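Lys-gingipain catalytic subunit (Porphyromonas gingivalis, PDB 6I9A) cleaves proteins on the carboxyl side of lysine as a secreted, calcium-binding cysteine endopeptidase and may act as a virulence factor in periodontal disease. Local coordinates at residues L80-D85 and M116-M121; L17-A22 and K60-K65; Q177-Q182 and P303-T308; Y290-A295 and G311-T316; T378-L383 and K448-G453. All blocks are in the same frame, centred on the assembly; numbering follows the deposited sequence.

Contact 1: residues L80-D85 and M116-M121. With CA (calcium ion), chain H.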
# COMPACT_ATOMS: atom_id res chain seq x y z
N LEU A 80 8.93 -1.99 5.70
CA LEU A 80 9.63 -0.87 6.31
C LEU A 80 8.67 0.31 6.34
O LEU A 80 8.33 0.83 5.31
CB LEU A 80 10.93 -0.55 5.55
CG LEU A 80 11.63 0.73 5.99
CD1 LEU A 80 12.15 0.62 7.45
CD2 LEU A 80 12.81 1.04 5.06
N ALA A 81 8.27 0.72 7.56
CA ALA A 81 7.38 1.86 7.76
C ALA A 81 8.19 3.05 8.25
O ALA A 81 8.80 3.00 9.31
CB ALA A 81 6.31 1.52 8.77
N LEU A 82 8.25 4.11 7.46
CA LEU A 82 8.91 5.36 7.81
C LEU A 82 7.84 6.30 8.28
O LEU A 82 6.85 6.54 7.57
CB LEU A 82 9.66 5.94 6.59
CG LEU A 82 10.63 4.99 5.91
CD1 LEU A 82 11.20 5.65 4.64
CD2 LEU A 82 11.77 4.60 6.88
N VAL A 83 7.97 6.83 9.50
CA VAL A 83 6.94 7.69 10.08
C VAL A 83 7.52 9.08 10.31
O VAL A 83 8.41 9.25 11.16
CB VAL A 83 6.37 7.09 11.38
CG1 VAL A 83 5.27 7.98 11.93
CG2 VAL A 83 5.87 5.67 11.11
N GLY A 84 7.03 10.04 9.55
CA GLY A 84 7.53 11.41 9.60
C GLY A 84 7.79 11.97 8.21
O GLY A 84 7.85 11.23 7.22
N ASP A 85 7.91 13.27 8.17
CA ASP A 85 8.25 14.00 6.97
C ASP A 85 9.81 14.13 6.90
O ASP A 85 10.54 13.54 7.68
CB ASP A 85 7.51 15.35 6.94
CG ASP A 85 7.32 16.00 5.57
OD1 ASP A 85 8.05 15.62 4.60
OD2 ASP A 85 6.43 16.87 5.44
N MET A 116 12.63 -4.62 1.05
CA MET A 116 11.46 -4.50 1.89
C MET A 116 10.43 -3.63 1.19
O MET A 116 10.82 -2.67 0.51
CB MET A 116 11.83 -3.82 3.22
CG MET A 116 12.75 -4.68 4.11
SD MET A 116 13.55 -3.74 5.43
CE MET A 116 14.83 -2.88 4.47
N TYR A 117 9.15 -3.87 1.45
CA TYR A 117 8.09 -2.97 1.00
C TYR A 117 8.08 -1.75 1.89
O TYR A 117 7.82 -1.87 3.10
CB TYR A 117 6.75 -3.67 1.12
CG TYR A 117 6.37 -4.62 0.00
CD1 TYR A 117 6.87 -4.46 -1.30
CD2 TYR A 117 5.40 -5.59 0.21
CE1 TYR A 117 6.43 -5.27 -2.34
CE2 TYR A 117 4.95 -6.42 -0.83
CZ TYR A 117 5.46 -6.24 -2.10
OH TYR A 117 5.05 -7.04 -3.15
N THR A 118 8.40 -0.59 1.34
CA THR A 118 8.58 0.63 2.09
C THR A 118 7.49 1.60 1.83
O THR A 118 7.10 1.84 0.67
CB THR A 118 9.96 1.22 1.70
OG1 THR A 118 10.96 0.23 2.03
CG2 THR A 118 10.29 2.50 2.42
N PHE A 119 7.02 2.25 2.89
CA PHE A 119 6.01 3.31 2.77
C PHE A 119 6.33 4.35 3.80
O PHE A 119 6.99 4.08 4.81
CB PHE A 119 4.58 2.76 2.89
CG PHE A 119 4.32 2.03 4.19
CD1 PHE A 119 3.86 2.71 5.31
CD2 PHE A 119 4.45 0.63 4.27
CE1 PHE A 119 3.54 2.03 6.47
CE2 PHE A 119 4.17 -0.03 5.45
CZ PHE A 119 3.70 0.67 6.54
N ARG A 120 5.79 5.55 3.59
CA ARG A 120 6.04 6.68 4.46
C ARG A 120 4.74 7.29 4.94
O ARG A 120 3.94 7.78 4.13
CB ARG A 120 6.93 7.73 3.77
CG ARG A 120 7.13 9.01 4.59
CD ARG A 120 7.93 10.05 3.83
NE ARG A 120 9.33 9.69 3.66
CZ ARG A 120 10.33 10.29 4.30
NH1 ARG A 120 10.08 11.14 5.32
NH2 ARG A 120 11.58 10.03 3.97
N MET A 121 4.51 7.24 6.26
CA MET A 121 3.40 7.91 6.92
C MET A 121 3.91 9.32 7.18
O MET A 121 4.46 9.60 8.25
CB MET A 121 3.04 7.17 8.21
CG MET A 121 2.74 5.68 7.98
SD MET A 121 1.04 5.40 7.48
CE MET A 121 0.37 5.37 9.02
CA CA H . 6.83 17.07 2.97
O HOH W 1 8.90 18.22 3.53
O HOH W 2 6.77 18.50 0.98
O HOH W 3 5.66 19.01 3.64
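Five backbone hydrogen bonds join Leu80-Gly84 to Tyr117-Met121, alternating in direction: Leu80 N gives to Tyr117 O, Phe119 N to Leu80 O, Leu82 N to Phe119 O (2.9 Å, 176° at the hydrogen), Met121 N to Leu82 O and Gly84 N to Met121 O. Two CA-H...O contacts, Thr118 CA to Leu80 O and Arg120 CA to Leu82 O (each 3.2 Å), fill in between them. The strand directions differ by 22°, so this is a parallel pairing, with 117-121 at one edge of the four-stranded parallel sheet ordered 40-46, 14-20, 79-83, 117-121. Among apolar contacts, Ala81 sits over one face of the Phe119 ring, its CA 4.2 Å from the centroid and its CB 3.5 Å from Phe119 CZ. Across the sheet, Leu80 and Thr118 run side by side, Leu80 CB 3.6 Å from Thr118 OG1. The polar side-chain contacts lie toward the carboxyl end. Arg120 bends at chi3 (-70°), and NH1 donates a hydrogen bond to Gly84 O at 2.9 Å, from above its carbonyl plane; NH2 makes a salt bridge with Asp102. Asp85 chelates calcium through OD1 and OD2, each 2.5 Å away; Phe254 and Glu263 join that site, and Arg267 hydrogen-bonds to Asp85 OD2.

Contact 2: residues L17-A22 and K60-K65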
# COMPACT_ATOMS: atom_id res chain seq x y z
N LEU A 17 9.56 -3.48 10.23
CA LEU A 17 10.49 -2.59 10.89
C LEU A 17 9.86 -1.19 10.78
O LEU A 17 9.51 -0.76 9.67
CB LEU A 17 11.85 -2.66 10.17
CG LEU A 17 12.88 -1.66 10.64
CD1 LEU A 17 13.24 -1.88 12.13
CD2 LEU A 17 14.17 -1.82 9.86
N VAL A 18 9.73 -0.50 11.90
CA VAL A 18 9.20 0.84 11.94
C VAL A 18 10.28 1.79 12.38
O VAL A 18 10.91 1.57 13.43
CB VAL A 18 7.98 0.95 12.89
CG1 VAL A 18 7.41 2.37 12.92
CG2 VAL A 18 6.90 -0.08 12.53
N VAL A 19 10.56 2.83 11.60
CA VAL A 19 11.48 3.91 12.02
C VAL A 19 10.71 5.21 12.00
O VAL A 19 10.16 5.58 10.96
CB VAL A 19 12.71 3.98 11.08
CG1 VAL A 19 13.60 5.15 11.48
CG2 VAL A 19 13.47 2.64 11.07
N ALA A 20 10.57 5.82 13.18
CA ALA A 20 9.69 6.94 13.35
C ALA A 20 10.38 8.12 13.99
O ALA A 20 11.20 7.97 14.92
CB ALA A 20 8.51 6.53 14.21
N GLY A 21 9.91 9.32 13.65
CA GLY A 21 10.37 10.48 14.37
C GLY A 21 9.91 10.34 15.81
O GLY A 21 8.77 9.92 16.11
N ALA A 22 10.76 10.78 16.73
CA ALA A 22 10.48 10.67 18.16
C ALA A 22 9.19 11.36 18.60
O ALA A 22 8.58 10.93 19.59
CB ALA A 22 11.68 11.21 18.94
N LYS A 60 19.79 5.11 7.51
CA LYS A 60 19.97 4.09 6.49
C LYS A 60 20.85 2.93 7.02
O LYS A 60 20.54 1.74 6.81
CB LYS A 60 20.58 4.73 5.23
CG LYS A 60 20.79 3.75 4.08
CD LYS A 60 21.08 4.54 2.73
CE LYS A 60 22.31 5.37 2.73
NZ LYS A 60 22.53 5.85 1.34
N ALA A 61 21.98 3.26 7.71
CA ALA A 61 22.84 2.19 8.19
C ALA A 61 22.08 1.32 9.20
O ALA A 61 22.25 0.10 9.19
CB ALA A 61 24.10 2.78 8.83
N PHE A 62 21.26 1.93 10.06
CA PHE A 62 20.45 1.21 11.04
C PHE A 62 19.50 0.24 10.35
O PHE A 62 19.40 -0.93 10.71
CB PHE A 62 19.69 2.23 11.90
CG PHE A 62 18.72 1.56 12.85
CD1 PHE A 62 19.18 0.93 14.01
CD2 PHE A 62 17.36 1.44 12.54
CE1 PHE A 62 18.28 0.31 14.89
CE2 PHE A 62 16.48 0.78 13.39
CZ PHE A 62 16.94 0.22 14.56
N ILE A 63 18.79 0.75 9.33
CA ILE A 63 17.81 -0.09 8.64
C ILE A 63 18.48 -1.25 7.92
O ILE A 63 18.01 -2.39 7.96
CB ILE A 63 17.00 0.78 7.66
CG1 ILE A 63 16.09 1.77 8.47
CG2 ILE A 63 16.19 -0.10 6.70
CD1 ILE A 63 15.51 2.87 7.56
N HIS A 64 19.61 -0.94 7.22
CA HIS A 64 20.30 -1.99 6.48
C HIS A 64 20.78 -3.11 7.41
O HIS A 64 20.69 -4.28 7.08
CB HIS A 64 21.45 -1.40 5.67
CG HIS A 64 21.03 -0.59 4.49
ND1 HIS A 64 21.94 -0.27 3.51
CD2 HIS A 64 19.80 -0.13 4.13
CE1 HIS A 64 21.27 0.44 2.59
NE2 HIS A 64 19.99 0.57 2.94
N LYS A 65 21.30 -2.70 8.60
CA LYS A 65 21.79 -3.70 9.55
C LYS A 65 20.61 -4.53 10.08
O LYS A 65 20.71 -5.74 10.19
CB LYS A 65 22.57 -3.01 10.66
CG LYS A 65 23.07 -3.97 11.72
CD LYS A 65 23.88 -3.24 12.80
CE LYS A 65 24.82 -4.16 13.57
NZ LYS A 65 24.14 -5.37 14.12
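In Val19, which packs against Ile63 and Phe62, CG1 is trans to the backbone N (chi1 177°); this puts CG2 beside that N, and CG2 is the branch that does the touching. Ile63 has CG1 opposite its carbonyl carbon (chi1 -69°) and an extended chi2, which turns CG1 and CD1 to Val19 and CG2 to Leu17. The closest approach is Val19 CG2 to Ile63 CG1, at 3.8 Å; Ile63 CD1 is 4.1 Å from the same Val19 CG2. Leu17 CD2 reaches Ile63 CG2 at 4.1 Å. In both pairs the side chains are inclined to one another, neither end-on nor alongside.

Phe62 presents the CE2 corner of its ring. Val19 CG2 lies at the ring edge, near its plane, 4.2 Å from Phe62 CE2, whereas Leu17 CD1 comes in obliquely at 4.4 Å from the same CE2. All four residues are buried and every contact between the segments is apolar, with separations typical of van der Waals packing.

The axes of strand 17-20 and helix 60-65 run nearly antiparallel (169°) and 10.4 Å apart, the spacing of a helix laid on a sheet, as in an alpha/beta sandwich. Strand 14-20 lies between strands 40-46 and 79-83. Helix 56-72 thus packs on one face of this parallel sheet: Ile63 also touches Leu80 of strand 79-83 and Tyr105 of helix 103-106, while the Phe62 ring meets His45 of strand 40-46 edge-to-face.

Contact 3: residues Q177-Q182 and P303-T308. With NA (sodium ion), chain F.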
# COMPACT_ATOMS: atom_id res chain seq x y z
N GLN A 177 -11.99 -3.21 -18.84
CA GLN A 177 -12.33 -4.43 -19.55
C GLN A 177 -12.13 -5.60 -18.64
O GLN A 177 -12.96 -6.51 -18.60
CB GLN A 177 -11.45 -4.58 -20.80
CG GLN A 177 -11.65 -5.93 -21.45
CD GLN A 177 -11.02 -6.07 -22.79
OE1 GLN A 177 -10.48 -5.11 -23.35
NE2 GLN A 177 -11.15 -7.26 -23.35
N TYR A 178 -10.94 -5.68 -17.98
CA TYR A 178 -10.61 -6.89 -17.28
C TYR A 178 -11.00 -6.91 -15.81
O TYR A 178 -11.19 -8.04 -15.31
CB TYR A 178 -9.09 -7.14 -17.43
CG TYR A 178 -8.77 -7.51 -18.86
CD1 TYR A 178 -9.23 -8.71 -19.41
CD2 TYR A 178 -8.10 -6.61 -19.71
CE1 TYR A 178 -9.02 -9.01 -20.75
CE2 TYR A 178 -7.83 -6.94 -21.04
CZ TYR A 178 -8.31 -8.14 -21.55
OH TYR A 178 -7.98 -8.47 -22.84
N TYR A 179 -11.06 -5.76 -15.13
CA TYR A 179 -11.17 -5.82 -13.66
C TYR A 179 -12.22 -4.88 -13.07
O TYR A 179 -13.01 -5.32 -12.25
CB TYR A 179 -9.80 -5.49 -13.05
CG TYR A 179 -8.72 -6.39 -13.61
CD1 TYR A 179 -8.77 -7.77 -13.43
CD2 TYR A 179 -7.65 -5.87 -14.35
CE1 TYR A 179 -7.79 -8.61 -13.95
CE2 TYR A 179 -6.66 -6.70 -14.87
CZ TYR A 179 -6.76 -8.07 -14.68
OH TYR A 179 -5.81 -8.93 -15.21
N TYR A 180 -12.17 -3.58 -13.41
CA TYR A 180 -13.09 -2.60 -12.81
C TYR A 180 -14.40 -2.61 -13.57
O TYR A 180 -14.64 -1.80 -14.47
CB TYR A 180 -12.42 -1.21 -12.81
CG TYR A 180 -11.17 -1.20 -11.94
CD1 TYR A 180 -11.27 -1.28 -10.56
CD2 TYR A 180 -9.90 -1.07 -12.51
CE1 TYR A 180 -10.12 -1.31 -9.75
CE2 TYR A 180 -8.76 -1.08 -11.71
CZ TYR A 180 -8.87 -1.21 -10.34
OH TYR A 180 -7.75 -1.27 -9.53
N ASN A 181 -15.20 -3.62 -13.22
CA ASN A 181 -16.44 -3.87 -13.94
C ASN A 181 -17.44 -4.64 -13.07
O ASN A 181 -17.10 -5.11 -11.98
CB ASN A 181 -16.14 -4.59 -15.28
CG ASN A 181 -15.47 -5.91 -15.09
OD1 ASN A 181 -15.81 -6.73 -14.23
ND2 ASN A 181 -14.44 -6.16 -15.91
N GLN A 182 -18.66 -4.76 -13.58
CA GLN A 182 -19.73 -5.38 -12.79
C GLN A 182 -19.45 -6.85 -12.53
O GLN A 182 -19.83 -7.37 -11.46
CB GLN A 182 -21.09 -5.20 -13.48
CG GLN A 182 -22.27 -5.77 -12.65
CD GLN A 182 -22.42 -5.17 -11.23
OE1 GLN A 182 -23.08 -4.13 -11.04
NE2 GLN A 182 -21.85 -5.84 -10.19
N PRO A 303 -4.42 -2.62 -25.67
CA PRO A 303 -3.78 -3.87 -25.20
C PRO A 303 -4.79 -4.88 -24.72
O PRO A 303 -5.88 -4.52 -24.25
CB PRO A 303 -2.96 -3.38 -24.01
CG PRO A 303 -3.69 -2.13 -23.53
CD PRO A 303 -4.25 -1.49 -24.73
N THR A 304 -4.43 -6.17 -24.84
CA THR A 304 -5.22 -7.24 -24.26
C THR A 304 -4.39 -7.99 -23.24
O THR A 304 -3.15 -7.86 -23.17
CB THR A 304 -5.72 -8.20 -25.30
OG1 THR A 304 -4.60 -8.84 -25.90
CG2 THR A 304 -6.62 -7.49 -26.33
N PHE A 305 -5.08 -8.80 -22.43
CA PHE A 305 -4.43 -9.56 -21.39
C PHE A 305 -3.41 -10.55 -21.98
O PHE A 305 -2.29 -10.70 -21.45
CB PHE A 305 -5.52 -10.28 -20.56
CG PHE A 305 -4.92 -11.08 -19.44
CD1 PHE A 305 -4.59 -10.47 -18.24
CD2 PHE A 305 -4.62 -12.43 -19.60
CE1 PHE A 305 -4.02 -11.21 -17.19
CE2 PHE A 305 -4.06 -13.19 -18.56
CZ PHE A 305 -3.74 -12.56 -17.36
N GLU A 306 -3.76 -11.18 -23.11
CA GLU A 306 -2.88 -12.17 -23.76
C GLU A 306 -1.69 -11.58 -24.41
O GLU A 306 -0.71 -12.28 -24.63
CB GLU A 306 -3.64 -12.97 -24.86
CG GLU A 306 -4.65 -13.97 -24.37
CD GLU A 306 -5.78 -13.35 -23.58
OE1 GLU A 306 -6.31 -12.28 -23.97
OE2 GLU A 306 -6.08 -13.92 -22.50
N GLY A 307 -1.76 -10.32 -24.77
CA GLY A 307 -0.65 -9.70 -25.50
C GLY A 307 0.24 -8.82 -24.66
O GLY A 307 1.12 -8.17 -25.23
N THR A 308 0.04 -8.80 -23.31
CA THR A 308 0.87 -7.98 -22.43
C THR A 308 1.35 -8.84 -21.28
O THR A 308 0.74 -9.86 -20.95
CB THR A 308 0.12 -6.73 -21.91
OG1 THR A 308 -1.06 -7.15 -21.23
CG2 THR A 308 -0.25 -5.74 -23.02
NA NA F . -1.20 -7.14 -18.83
O HOH W 4 -8.10 -3.78 -22.96
O HOH W 5 -1.34 -9.57 -19.00
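A tyrosine hydroxyl receives a main-chain N-H here: Phe305 N donates to Tyr178 OH at 2.9 Å, with 163° at the hydrogen. The donor opens a type I beta turn running from Phe305 to Thr308, in the loop between helices 285-293 and 312-317, while Tyr178 ends helix 163-178; the bond therefore ties a helix terminus to a turn in the catalytic domain.

The Tyr178 ring is sandwiched. Phe305 CB lies over one face, 3.9 Å from the centroid and 23° off the normal, a CH-pi contact, and Gln177 CG sits over the opposite face. Phe305 CG is trans to the backbone N (chi1 -179°), which carries the phenyl ring onward to Tyr179. There the hydroxyl approaches it obliquely, Tyr179 OH being 3.5 Å from Phe305 CE1, while that same oxygen is hydrogen-bonded to Asp314.

Two waters extend the junction. One bridges the segments, donating to Gln177 OE1 (2.8 Å) and to Pro303 O (2.7 Å). The other donates to Phe305 O and also coordinates a sodium ion, whose shell includes Thr308 as well as Tyr174, Val293, Ser309 and Asp314. Within the turn segment, Thr304 O accepts from both Gly307 N and Thr308 OG1, which arrive from opposite faces of its carbonyl plane. Thr308 OG1 thus has two roles, giving its proton to Thr304 O at 2.9 Å and binding the sodium ion at 2.4 Å.

Contact 4: residues Y290-A295 and G311-T316. With NA (sodium ion), chain F; NA (sodium ion), chain E.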
# COMPACT_ATOMS: atom_id res chain seq x y z
N TYR A 290 3.14 0.92 -19.32
CA TYR A 290 3.49 -0.44 -18.93
C TYR A 290 3.19 -0.69 -17.46
O TYR A 290 2.71 -1.77 -17.10
CB TYR A 290 5.01 -0.73 -19.16
CG TYR A 290 5.48 -0.35 -20.55
CD1 TYR A 290 4.77 -0.74 -21.68
CD2 TYR A 290 6.67 0.35 -20.73
CE1 TYR A 290 5.19 -0.38 -22.96
CE2 TYR A 290 7.12 0.70 -22.00
CZ TYR A 290 6.38 0.32 -23.11
OH TYR A 290 6.83 0.68 -24.36
N TRP A 291 3.46 0.33 -16.62
CA TRP A 291 3.21 0.22 -15.18
C TRP A 291 1.81 -0.27 -14.90
O TRP A 291 1.60 -1.20 -14.14
CB TRP A 291 3.47 1.60 -14.57
CG TRP A 291 3.66 1.68 -13.09
CD1 TRP A 291 4.86 1.82 -12.46
CD2 TRP A 291 2.66 1.80 -12.07
NE1 TRP A 291 4.68 2.00 -11.12
CE2 TRP A 291 3.33 2.03 -10.85
CE3 TRP A 291 1.26 1.78 -12.06
CZ2 TRP A 291 2.67 2.26 -9.64
CZ3 TRP A 291 0.59 1.94 -10.85
CH2 TRP A 291 1.29 2.20 -9.66
N SER A 292 0.81 0.34 -15.57
CA SER A 292 -0.58 -0.04 -15.33
C SER A 292 -1.03 -1.27 -16.05
O SER A 292 -1.76 -2.09 -15.46
CB SER A 292 -1.55 1.08 -15.68
OG SER A 292 -1.36 2.21 -14.83
N VAL A 293 -0.67 -1.44 -17.35
CA VAL A 293 -1.23 -2.49 -18.20
C VAL A 293 -0.35 -3.73 -18.32
O VAL A 293 -0.87 -4.85 -18.53
CB VAL A 293 -1.41 -1.86 -19.60
CG1 VAL A 293 -1.64 -2.89 -20.69
CG2 VAL A 293 -2.56 -0.85 -19.57
N GLY A 294 0.97 -3.53 -18.25
CA GLY A 294 1.95 -4.58 -18.52
C GLY A 294 2.83 -4.16 -19.68
O GLY A 294 2.51 -3.26 -20.47
N ALA A 295 4.00 -4.81 -19.75
CA ALA A 295 4.88 -4.61 -20.91
C ALA A 295 4.23 -5.19 -22.18
O ALA A 295 3.27 -5.96 -22.13
CB ALA A 295 6.23 -5.26 -20.67
N GLY A 311 0.86 -6.17 -15.37
CA GLY A 311 1.02 -4.82 -14.87
C GLY A 311 0.33 -4.67 -13.54
O GLY A 311 -0.08 -5.65 -12.89
N SER A 312 0.26 -3.42 -13.06
CA SER A 312 -0.28 -3.16 -11.73
C SER A 312 -1.75 -3.58 -11.61
O SER A 312 -2.14 -4.17 -10.60
CB SER A 312 -0.11 -1.70 -11.34
OG SER A 312 -0.95 -0.88 -12.15
N TYR A 313 -2.57 -3.31 -12.62
CA TYR A 313 -3.98 -3.75 -12.54
C TYR A 313 -4.09 -5.28 -12.45
O TYR A 313 -4.80 -5.83 -11.62
CB TYR A 313 -4.80 -3.27 -13.74
CG TYR A 313 -4.97 -1.78 -13.97
CD1 TYR A 313 -5.13 -0.90 -12.91
CD2 TYR A 313 -5.07 -1.28 -15.25
CE1 TYR A 313 -5.40 0.46 -13.14
CE2 TYR A 313 -5.35 0.06 -15.49
CZ TYR A 313 -5.52 0.92 -14.43
OH TYR A 313 -5.84 2.22 -14.72
N ASP A 314 -3.32 -5.96 -13.31
CA ASP A 314 -3.35 -7.43 -13.33
C ASP A 314 -2.95 -7.98 -11.98
O ASP A 314 -3.60 -8.91 -11.45
CB ASP A 314 -2.37 -7.99 -14.38
CG ASP A 314 -2.61 -7.63 -15.82
OD1 ASP A 314 -3.81 -7.66 -16.26
OD2 ASP A 314 -1.62 -7.32 -16.53
N ALA A 315 -1.88 -7.43 -11.37
CA ALA A 315 -1.39 -7.96 -10.11
C ALA A 315 -2.41 -7.72 -9.02
O ALA A 315 -2.67 -8.63 -8.21
CB ALA A 315 -0.08 -7.25 -9.78
N THR A 316 -3.00 -6.52 -9.00
CA THR A 316 -4.00 -6.20 -7.98
C THR A 316 -5.04 -7.33 -7.94
O THR A 316 -5.41 -7.80 -6.85
CB THR A 316 -4.69 -4.85 -8.34
OG1 THR A 316 -3.70 -3.78 -8.36
CG2 THR A 316 -5.71 -4.50 -7.28
NA NA F . -1.20 -7.14 -18.83
NA NA E . -3.77 -9.34 -5.89
O HOH W 5 -1.34 -9.57 -19.00
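The Tyr313 ring carries Ser292 CB over one face, 4.2 Å from the centroid and 22° off the normal, a CH-pi contact displaced toward the rim. The Trp291 indole is approached obliquely by the Ser312 side chain in the conformer given, a placement left doubtful by a second conformer. The indole NE1 and the Tyr313 hydroxyl find their polar partners in Asn333 and Asn212.

Backbone bonds join the helix ends directly: Ser312 N donates to Trp291 O at 2.8 Å, and Tyr313 N to Ser292 O at 3.2 Å (167°). The approach is close at the two glycines, Gly294 CA and Gly311 CA being 3.8 Å apart.

Asp314 OD2 accepts a hydrogen bond from Gly311 N on its anti side, somewhat out of the carboxylate plane, while OD1 is held by Tyr179. A sodium ion is coordinated by Asp314 OD2 at 2.4 Å and by Val293 O at 2.3 Å; Tyr174, Thr308, Ser309 and a water complete the shell. Ala315 O and Thr316 O bind a second sodium. The arrangement is a helix C-terminus meeting a helix N-terminus, with first-turn N-H groups of helix 312-317 hydrogen-bonded to last-turn carbonyls of helix 285-293, beside a sodium site.

Contact 5: residues T378-L383 and K448-G453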
# COMPACT_ATOMS: atom_id res chain seq x y z
N THR A 378 -13.79 -21.23 12.79
CA THR A 378 -14.19 -21.88 14.04
C THR A 378 -13.11 -21.60 15.06
O THR A 378 -11.94 -21.93 14.84
CB THR A 378 -14.39 -23.42 13.88
OG1 THR A 378 -15.32 -23.65 12.84
CG2 THR A 378 -14.91 -24.07 15.19
N LEU A 379 -13.52 -21.01 16.17
CA LEU A 379 -12.60 -20.78 17.28
C LEU A 379 -12.72 -21.92 18.28
O LEU A 379 -13.84 -22.40 18.54
CB LEU A 379 -12.93 -19.46 17.98
CG LEU A 379 -12.84 -18.19 17.14
CD1 LEU A 379 -13.01 -16.96 18.02
CD2 LEU A 379 -11.52 -18.12 16.33
N PRO A 380 -11.62 -22.33 18.91
CA PRO A 380 -11.74 -23.31 20.02
C PRO A 380 -12.42 -22.67 21.21
O PRO A 380 -12.35 -21.44 21.41
CB PRO A 380 -10.28 -23.67 20.33
CG PRO A 380 -9.50 -22.43 19.96
CD PRO A 380 -10.22 -21.87 18.74
N ALA A 381 -13.07 -23.50 22.06
CA ALA A 381 -13.74 -22.98 23.26
C ALA A 381 -12.74 -22.43 24.27
O ALA A 381 -13.07 -21.53 25.03
CB ALA A 381 -14.56 -24.09 23.91
N SER A 382 -11.50 -22.96 24.26
CA SER A 382 -10.51 -22.46 25.17
C SER A 382 -9.12 -22.51 24.54
O SER A 382 -8.94 -23.13 23.50
CB SER A 382 -10.54 -23.25 26.48
OG SER A 382 -9.94 -24.52 26.27
N LEU A 383 -8.18 -21.90 25.21
CA LEU A 383 -6.78 -21.89 24.84
C LEU A 383 -6.03 -22.41 26.06
O LEU A 383 -5.65 -21.59 26.91
CB LEU A 383 -6.29 -20.49 24.44
CG LEU A 383 -6.89 -19.88 23.17
CD1 LEU A 383 -6.47 -18.42 23.08
CD2 LEU A 383 -6.54 -20.67 21.91
N LYS A 448 -12.25 -11.18 17.42
CA LYS A 448 -12.94 -11.89 18.50
C LYS A 448 -12.01 -12.02 19.70
O LYS A 448 -10.86 -11.55 19.65
CB LYS A 448 -13.40 -13.28 18.01
CG LYS A 448 -14.46 -13.22 16.91
CD LYS A 448 -15.83 -12.68 17.43
CE LYS A 448 -16.81 -12.48 16.30
NZ LYS A 448 -18.17 -12.14 16.83
N GLN A 449 -12.52 -12.61 20.78
CA GLN A 449 -11.72 -12.84 21.97
C GLN A 449 -12.01 -14.22 22.50
O GLN A 449 -13.08 -14.79 22.26
CB GLN A 449 -11.99 -11.78 23.07
CG GLN A 449 -11.51 -10.38 22.72
CD GLN A 449 -11.66 -9.42 23.88
OE1 GLN A 449 -12.71 -9.37 24.55
NE2 GLN A 449 -10.63 -8.64 24.13
N ILE A 450 -10.99 -14.80 23.15
CA ILE A 450 -11.14 -16.09 23.86
C ILE A 450 -10.67 -15.89 25.30
O ILE A 450 -9.55 -15.40 25.50
CB ILE A 450 -10.41 -17.26 23.19
CG1 ILE A 450 -10.87 -17.46 21.73
CG2 ILE A 450 -10.57 -18.56 24.04
CD1 ILE A 450 -10.10 -18.60 21.02
N GLN A 451 -11.51 -16.27 26.27
CA GLN A 451 -11.18 -16.12 27.69
C GLN A 451 -10.37 -17.29 28.21
O GLN A 451 -10.75 -18.44 28.01
CB GLN A 451 -12.46 -15.91 28.53
CG GLN A 451 -12.22 -15.80 30.04
CD GLN A 451 -11.27 -14.69 30.44
OE1 GLN A 451 -11.09 -13.68 29.75
NE2 GLN A 451 -10.64 -14.85 31.59
N VAL A 452 -9.24 -16.98 28.87
CA VAL A 452 -8.34 -17.94 29.50
C VAL A 452 -8.44 -17.74 31.03
O VAL A 452 -8.22 -16.62 31.51
CB VAL A 452 -6.89 -17.79 28.98
CG1 VAL A 452 -5.92 -18.64 29.79
CG2 VAL A 452 -6.80 -18.15 27.50
N GLY A 453 -8.77 -18.80 31.75
CA GLY A 453 -8.89 -18.76 33.21
C GLY A 453 -10.17 -18.10 33.70
O GLY A 453 -11.06 -17.81 32.91
O HOH W 6 -12.98 -19.90 27.26
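The backbones of Ser382-Leu383 and Ile450-Val452 stay apart, with CA-CA distances of 6.5 Å for Ser382-Ile450 and 6.3 Å for Leu383-Val452, and every direct contact involves a side chain. Ile450 is the centre. Its CG1 is opposite the carbonyl carbon and chi2 is extended (178°), which carries CD1 to Pro380, 3.6 Å from Pro380 O and 4.0 Å from the ring carbon Pro380 CD. The other branch, CG2, lies 4.0 Å from Leu383 CG; the Leu383 and Ile450 side chains cross at about a right angle. At one end Leu379 CD1 meets the aliphatic root of Lys448, 3.7 Å from its CB, and at the other Val452 CG2 packs 3.9 Å from Leu383 CB. A water donates to Ala381 O and to Gln451 O.

Strand 446-452 is an outermost strand of the seven-stranded antiparallel sheet of the C-terminal immunoglobulin-like domain and pairs with 432-439, whose Val436 touches both Leu379 and Ile450. Leu379 and Pro380 rest on Ile392 and Leu383 on Tyr390, both of strand 389-394. The loop between strands 377-378 and 389-394 thus closes over the apolar side of the last strand, bringing opposite edges of the sheet together as in an immunoglobulin-like beta sandwich.

Along the chain contact 2 closes first, then contact 1; contacts 3 and 4 follow with alternating segments, and contact 5 comes last. Contacts 1 and 2 have centres about 9 Å apart and share the four-stranded parallel sheet, where strands 14-20 and 79-83 are neighbours. Contacts 3 and 4, with centres about 10 Å apart, meet at one sodium ion and one water. Contacts 2 and 4 have centres about 31 Å apart, on opposite sides of the chain's centre. Contacts 1 to 4 belong to the C25 peptidase part, whereas contact 5 lies in the immunoglobulin-like part, its centre 35 to 44 Å from theirs. Calcium thus accompanies contact 1, by the four-stranded sheet, and sodium accompanies contacts 3 and 4.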